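Cellulase CEL9M (Clostridium cellulolyticum, PDB 1IA6) probably cleaves internal beta-1,4-glucosidic linkages of cellulose and related beta-glucans, as a family 9 glycoside hydrolase carrying bound zinc and calcium. Local coordinates at residues G47-G52 against F105-P110; G52-A57 against L98-D103. All coordinates share one frame; numbering follows the deposited sequence.

Contacts 1 and 2 join one irregular loop of the catalytic module to successive parts of helix 91-107. From the N terminus, the chain leaves helix 6-15 and enters a long loop that includes 47-52 and then 52-57, the two sharing Gly52, before it reaches strand 62-63. After helices 64-80 and 82-87, helix 91-107 returns to the same loop. Its residues 98-103 meet 52-57 in contact 2, and its C-terminal end, with the turn beyond it, meets 47-52 in contact 1. The loop closed by contact 1 therefore encloses that of contact 2. Contact 1 lies nearer the periphery, whereas contact 2 is buried and reaches toward the zinc site.

Contact 1: residues G47-G52 against F105-P110; sequences GVDLTG and FLKSHP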
loop_
_atom_site.group_PDB
_atom_site.type_symbol
_atom_site.label_atom_id
_atom_site.label_comp_id
_atom_site.label_asym_id
_atom_site.label_seq_id
_atom_site.Cartn_x
_atom_site.Cartn_y
_atom_site.Cartn_z
ATOM N N GLY A 47 -5.954 1.716 27.448
ATOM C CA GLY A 47 -4.798 1.309 28.230
ATOM C C GLY A 47 -3.728 0.540 27.476
ATOM O O GLY A 47 -3.031 -0.295 28.053
ATOM N N VAL A 48 -3.591 0.818 26.184
ATOM C CA VAL A 48 -2.585 0.153 25.363
ATOM C C VAL A 48 -1.873 1.207 24.525
ATOM O O VAL A 48 -2.517 2.089 23.961
ATOM C CB VAL A 48 -3.224 -0.883 24.412
ATOM C CG1 VAL A 48 -2.149 -1.537 23.558
ATOM C CG2 VAL A 48 -3.977 -1.936 25.211
ATOM N N ASP A 49 -0.549 1.132 24.453
ATOM C CA ASP A 49 0.189 2.101 23.653
ATOM C C ASP A 49 -0.039 1.770 22.182
ATOM O O ASP A 49 0.464 0.763 21.684
ATOM C CB ASP A 49 1.685 2.049 23.980
ATOM C CG ASP A 49 2.501 3.020 23.139
ATOM O OD1 ASP A 49 1.902 3.837 22.412
ATOM O OD2 ASP A 49 3.745 2.972 23.210
ATOM N N LEU A 50 -0.820 2.604 21.499
ATOM C CA LEU A 50 -1.110 2.388 20.084
ATOM C C LEU A 50 -0.539 3.497 19.214
ATOM O O LEU A 50 -1.054 3.770 18.127
ATOM C CB LEU A 50 -2.620 2.285 19.852
ATOM C CG LEU A 50 -3.326 1.075 20.470
ATOM C CD1 LEU A 50 -4.827 1.145 20.180
ATOM C CD2 LEU A 50 -2.726 -0.202 19.903
ATOM N N THR A 51 0.521 4.140 19.694
ATOM C CA THR A 51 1.155 5.210 18.934
ATOM C C THR A 51 2.016 4.616 17.826
ATOM O O THR A 51 2.437 3.458 17.904
ATOM C CB THR A 51 2.042 6.098 19.830
ATOM O OG1 THR A 51 3.067 5.300 20.439
ATOM C CG2 THR A 51 1.202 6.760 20.916
ATOM N N GLY A 52 2.273 5.412 16.794
ATOM C CA GLY A 52 3.084 4.949 15.684
ATOM C C GLY A 52 2.227 4.690 14.462
ATOM O O GLY A 52 1.076 5.125 14.399
ATOM N N PHE A 105 2.253 -2.662 14.321
ATOM C CA PHE A 105 1.452 -3.882 14.327
ATOM C C PHE A 105 1.709 -4.712 15.587
ATOM O O PHE A 105 0.776 -5.266 16.175
ATOM C CB PHE A 105 1.750 -4.741 13.093
ATOM C CG PHE A 105 1.451 -4.060 11.789
ATOM C CD1 PHE A 105 0.406 -3.141 11.684
ATOM C CD2 PHE A 105 2.205 -4.344 10.661
ATOM C CE1 PHE A 105 0.121 -2.515 10.467
ATOM C CE2 PHE A 105 1.931 -3.725 9.440
ATOM C CZ PHE A 105 0.889 -2.809 9.344
ATOM N N LEU A 106 2.972 -4.799 15.994
ATOM C CA LEU A 106 3.328 -5.568 17.181
ATOM C C LEU A 106 2.726 -4.960 18.446
ATOM O O LEU A 106 2.220 -5.682 19.302
ATOM C CB LEU A 106 4.852 -5.673 17.312
ATOM C CG LEU A 106 5.551 -6.555 16.269
ATOM C CD1 LEU A 106 7.063 -6.486 16.457
ATOM C CD2 LEU A 106 5.060 -7.989 16.401
ATOM N N LYS A 107 2.774 -3.636 18.559
ATOM C CA LYS A 107 2.211 -2.952 19.722
ATOM C C LYS A 107 0.689 -3.113 19.766
ATOM O O LYS A 107 0.086 -3.142 20.841
ATOM C CB LYS A 107 2.578 -1.464 19.682
ATOM C CG LYS A 107 4.071 -1.215 19.860
ATOM C CD LYS A 107 4.467 0.214 19.519
ATOM C CE LYS A 107 3.840 1.224 20.462
ATOM N NZ LYS A 107 4.310 2.602 20.144
ATOM N N SER A 108 0.078 -3.232 18.593
ATOM C CA SER A 108 -1.370 -3.383 18.488
ATOM C C SER A 108 -1.852 -4.808 18.771
ATOM O O SER A 108 -3.048 -5.074 18.724
ATOM C CB SER A 108 -1.842 -2.960 17.091
ATOM O OG SER A 108 -1.486 -1.615 16.809
ATOM N N HIS A 109 -0.919 -5.713 19.059
ATOM C CA HIS A 109 -1.232 -7.116 19.346
ATOM C C HIS A 109 -0.736 -7.418 20.767
ATOM O O HIS A 109 0.275 -8.101 20.950
ATOM C CB HIS A 109 -0.514 -8.004 18.317
ATOM C CG HIS A 109 -0.863 -9.461 18.399
ATOM N ND1 HIS A 109 -2.162 -9.919 18.409
ATOM C CD2 HIS A 109 -0.075 -10.565 18.421
ATOM C CE1 HIS A 109 -2.163 -11.241 18.433
ATOM N NE2 HIS A 109 -0.909 -11.656 18.440
ATOM N N PRO A 110 -1.443 -6.900 21.789
ATOM C CA PRO A 110 -1.108 -7.077 23.210
ATOM C C PRO A 110 -1.063 -8.517 23.722
ATOM O O PRO A 110 -0.269 -8.838 24.606
ATOM C CB PRO A 110 -2.167 -6.233 23.919
ATOM C CG PRO A 110 -3.337 -6.332 23.003
ATOM C CD PRO A 110 -2.698 -6.139 21.650
HETATM O O HOH W 1 1.492 -1.506 23.121
#
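Lys107 sends its ammonium group from the last turn of helix 91-107 into a set of oxygens on the loop 47-52. Lys107 NZ donates to Thr51 O and to Thr51 OG1, each at 3.0 Å, and lies 3.1 Å from Asp49 OD2 in a salt bridge whose hydrogen bond is weak. The carbonyl of Thr51 is approached from above its plane, 49° out of it. A bend at chi3 (65°) in an otherwise extended lysine chain brings its end round to these oxygens. Bonds within the loop help to arrange them: Asp49 OD1 takes the hydroxyl of Thr51 on its syn lone pair, with Thr51 OG1 at 2.7 Å, and accepts the backbone N of Thr51 from above the carboxylate plane. The two carboxylate oxygens thus divide the work, OD1 shaping the loop and OD2 facing the lysine. A water donates to both Asp49 O and Lys107 O and so joins the two backbones. Next to this polar group, Leu50 lays CD2 against Ser108, 3.6 Å from Ser108 OG, a hydroxyl that bonds back to Tyr104 O in the helix. Val48 turns CG1 toward Lys107 O at 3.9 Å, and Tyr116 of strand 115-119 touches both Val48 and Leu50. Asp49 to Thr51 form an Asx turn, whose Asp49 and Thr51 oxygens meet the lysine at the C-terminal end of helix 91-107 in this family 9 module.

Contact 2: residues G52-A57 against L98-D103; sequences GGYHDA and LKYFTD. With ZN (zinc ion), chain C.
Tyr54 sets its ring against two aromatic residues of helix 91-107, Tyr100 and Phe101. Its CE1 sits over the centre of one face of Phe101, 3.4 Å from Phe101 CD2, while the ring planes are inclined at 33°, an oblique pairing. Tyr100 instead offers its edge to the face of Tyr54 in a T-shaped pair, with centroids 5.4 Å apart and planes at 74°. The phenol oxygen of Tyr54, OH, passes beside Tyr100 CB at 3.4 Å and goes on to bond Gln97 O. With CG of Tyr100 roughly anti to its backbone N (chi1 -153°), the ring extends toward the loop, where Tyr100 CE2 lies 3.2 Å from Gly53 O, in the plane of the ring. A water bridges the backbones, accepting from Gly53 N and donating to Tyr100 O at 2.7 Å; it also rests over the centre of a face of the Tyr100 ring. Farther out, Tyr100 OH bonds Cys22 O, and Ala71 and Leu74 of helix 64-80 pack on Phe101. One residue after Tyr54, His55 binds zinc through NE2 at 2.1 Å, with Cys22, Cys38 and His39 as the other ligands. The tyrosine hydroxyls thus bond backbone carbonyls and a water links the backbones, consistent with mainly aromatic packing holding the loop against the helix next to zinc ligand His55.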
loop_
_atom_site.group_PDB
_atom_site.type_symbol
_atom_site.label_atom_id
_atom_site.label_comp_id
_atom_site.label_asym_id
_atom_site.label_seq_id
_atom_site.Cartn_x
_atom_site.Cartn_y
_atom_site.Cartn_z
ATOM N N GLY A 52 2.273 5.412 16.794
ATOM C CA GLY A 52 3.084 4.949 15.684
ATOM C C GLY A 52 2.227 4.690 14.462
ATOM O O GLY A 52 1.076 5.125 14.399
ATOM N N GLY A 53 2.778 3.976 13.489
ATOM C CA GLY A 53 2.015 3.699 12.289
ATOM C C GLY A 53 1.935 4.927 11.405
ATOM O O GLY A 53 2.672 5.896 11.606
ATOM N N TYR A 54 1.024 4.901 10.438
ATOM C CA TYR A 54 0.892 6.007 9.500
ATOM C C TYR A 54 -0.519 6.540 9.315
ATOM O O TYR A 54 -1.496 5.793 9.393
ATOM C CB TYR A 54 1.385 5.582 8.114
ATOM C CG TYR A 54 2.843 5.201 8.014
ATOM C CD1 TYR A 54 3.294 3.954 8.449
ATOM C CD2 TYR A 54 3.762 6.063 7.419
ATOM C CE1 TYR A 54 4.627 3.575 8.280
ATOM C CE2 TYR A 54 5.089 5.696 7.249
ATOM C CZ TYR A 54 5.514 4.450 7.676
ATOM O OH TYR A 54 6.820 4.076 7.467
ATOM N N HIS A 55 -0.613 7.841 9.051
ATOM C CA HIS A 55 -1.897 8.468 8.756
ATOM C C HIS A 55 -2.253 7.831 7.415
ATOM O O HIS A 55 -1.372 7.617 6.580
ATOM C CB HIS A 55 -1.722 9.973 8.571
ATOM C CG HIS A 55 -1.221 10.675 9.793
ATOM N ND1 HIS A 55 -0.410 11.789 9.731
ATOM C CD2 HIS A 55 -1.424 10.429 11.108
ATOM C CE1 HIS A 55 -0.133 12.197 10.955
ATOM N NE2 HIS A 55 -0.738 11.390 11.810
ATOM N N ASP A 56 -3.531 7.553 7.197
ATOM C CA ASP A 56 -3.957 6.896 5.967
ATOM C C ASP A 56 -3.748 7.622 4.639
ATOM O O ASP A 56 -3.158 7.068 3.712
ATOM C CB ASP A 56 -5.432 6.499 6.067
ATOM C CG ASP A 56 -5.883 5.666 4.882
ATOM O OD1 ASP A 56 -5.374 4.540 4.735
ATOM O OD2 ASP A 56 -6.734 6.137 4.093
ATOM N N ALA A 57 -4.240 8.850 4.529
ATOM C CA ALA A 57 -4.117 9.567 3.267
ATOM C C ALA A 57 -3.816 11.039 3.500
ATOM O O ALA A 57 -2.698 11.398 3.863
ATOM C CB ALA A 57 -5.412 9.406 2.467
ATOM N N LEU A 98 9.396 0.315 6.582
ATOM C CA LEU A 98 8.757 -0.952 6.913
ATOM C C LEU A 98 8.732 -1.219 8.415
ATOM O O LEU A 98 7.710 -1.635 8.959
ATOM C CB LEU A 98 9.463 -2.102 6.186
ATOM C CG LEU A 98 9.216 -2.122 4.675
ATOM C CD1 LEU A 98 10.211 -3.039 3.986
ATOM C CD2 LEU A 98 7.791 -2.577 4.410
ATOM N N LYS A 99 9.845 -0.969 9.093
ATOM C CA LYS A 99 9.879 -1.215 10.527
ATOM C C LYS A 99 8.924 -0.287 11.268
ATOM O O LYS A 99 8.405 -0.643 12.331
ATOM C CB LYS A 99 11.296 -1.061 11.083
ATOM C CG LYS A 99 11.435 -1.651 12.490
ATOM C CD LYS A 99 12.877 -1.674 12.965
ATOM C CE LYS A 99 13.016 -2.442 14.278
ATOM N NZ LYS A 99 12.178 -1.850 15.357
ATOM N N TYR A 100 8.676 0.897 10.713
ATOM C CA TYR A 100 7.756 1.819 11.365
ATOM C C TYR A 100 6.358 1.197 11.328
ATOM O O TYR A 100 5.555 1.396 12.245
ATOM C CB TYR A 100 7.747 3.177 10.665
ATOM C CG TYR A 100 7.362 4.313 11.592
ATOM C CD1 TYR A 100 8.280 4.830 12.507
ATOM C CD2 TYR A 100 6.078 4.851 11.575
ATOM C CE1 TYR A 100 7.929 5.857 13.384
ATOM C CE2 TYR A 100 5.712 5.881 12.450
ATOM C CZ TYR A 100 6.642 6.376 13.351
ATOM O OH TYR A 100 6.286 7.380 14.230
ATOM N N PHE A 101 6.068 0.446 10.266
ATOM C CA PHE A 101 4.777 -0.238 10.139
ATOM C C PHE A 101 4.720 -1.405 11.124
ATOM O O PHE A 101 3.792 -1.521 11.921
ATOM C CB PHE A 101 4.586 -0.846 8.739
ATOM C CG PHE A 101 3.964 0.077 7.727
ATOM C CD1 PHE A 101 2.615 0.415 7.805
ATOM C CD2 PHE A 101 4.713 0.554 6.658
ATOM C CE1 PHE A 101 2.022 1.210 6.826
ATOM C CE2 PHE A 101 4.132 1.349 5.674
ATOM C CZ PHE A 101 2.783 1.677 5.758
ATOM N N THR A 102 5.715 -2.284 11.058
ATOM C CA THR A 102 5.700 -3.463 11.914
ATOM C C THR A 102 5.766 -3.186 13.409
ATOM O O THR A 102 5.150 -3.908 14.188
ATOM C CB THR A 102 6.795 -4.479 11.493
ATOM O OG1 THR A 102 8.089 -3.884 11.595
ATOM C CG2 THR A 102 6.562 -4.923 10.055
ATOM N N ASP A 103 6.485 -2.143 13.821
ATOM C CA ASP A 103 6.551 -1.815 15.247
ATOM C C ASP A 103 5.135 -1.527 15.740
ATOM O O ASP A 103 4.759 -1.887 16.859
ATOM C CB ASP A 103 7.413 -0.572 15.492
ATOM C CG ASP A 103 8.900 -0.873 15.492
ATOM O OD1 ASP A 103 9.276 -2.063 15.515
ATOM O OD2 ASP A 103 9.691 0.092 15.484
HETATM ZN ZN ZN C . -0.371 11.319 13.872
HETATM O O HOH W 2 5.561 2.906 14.519
#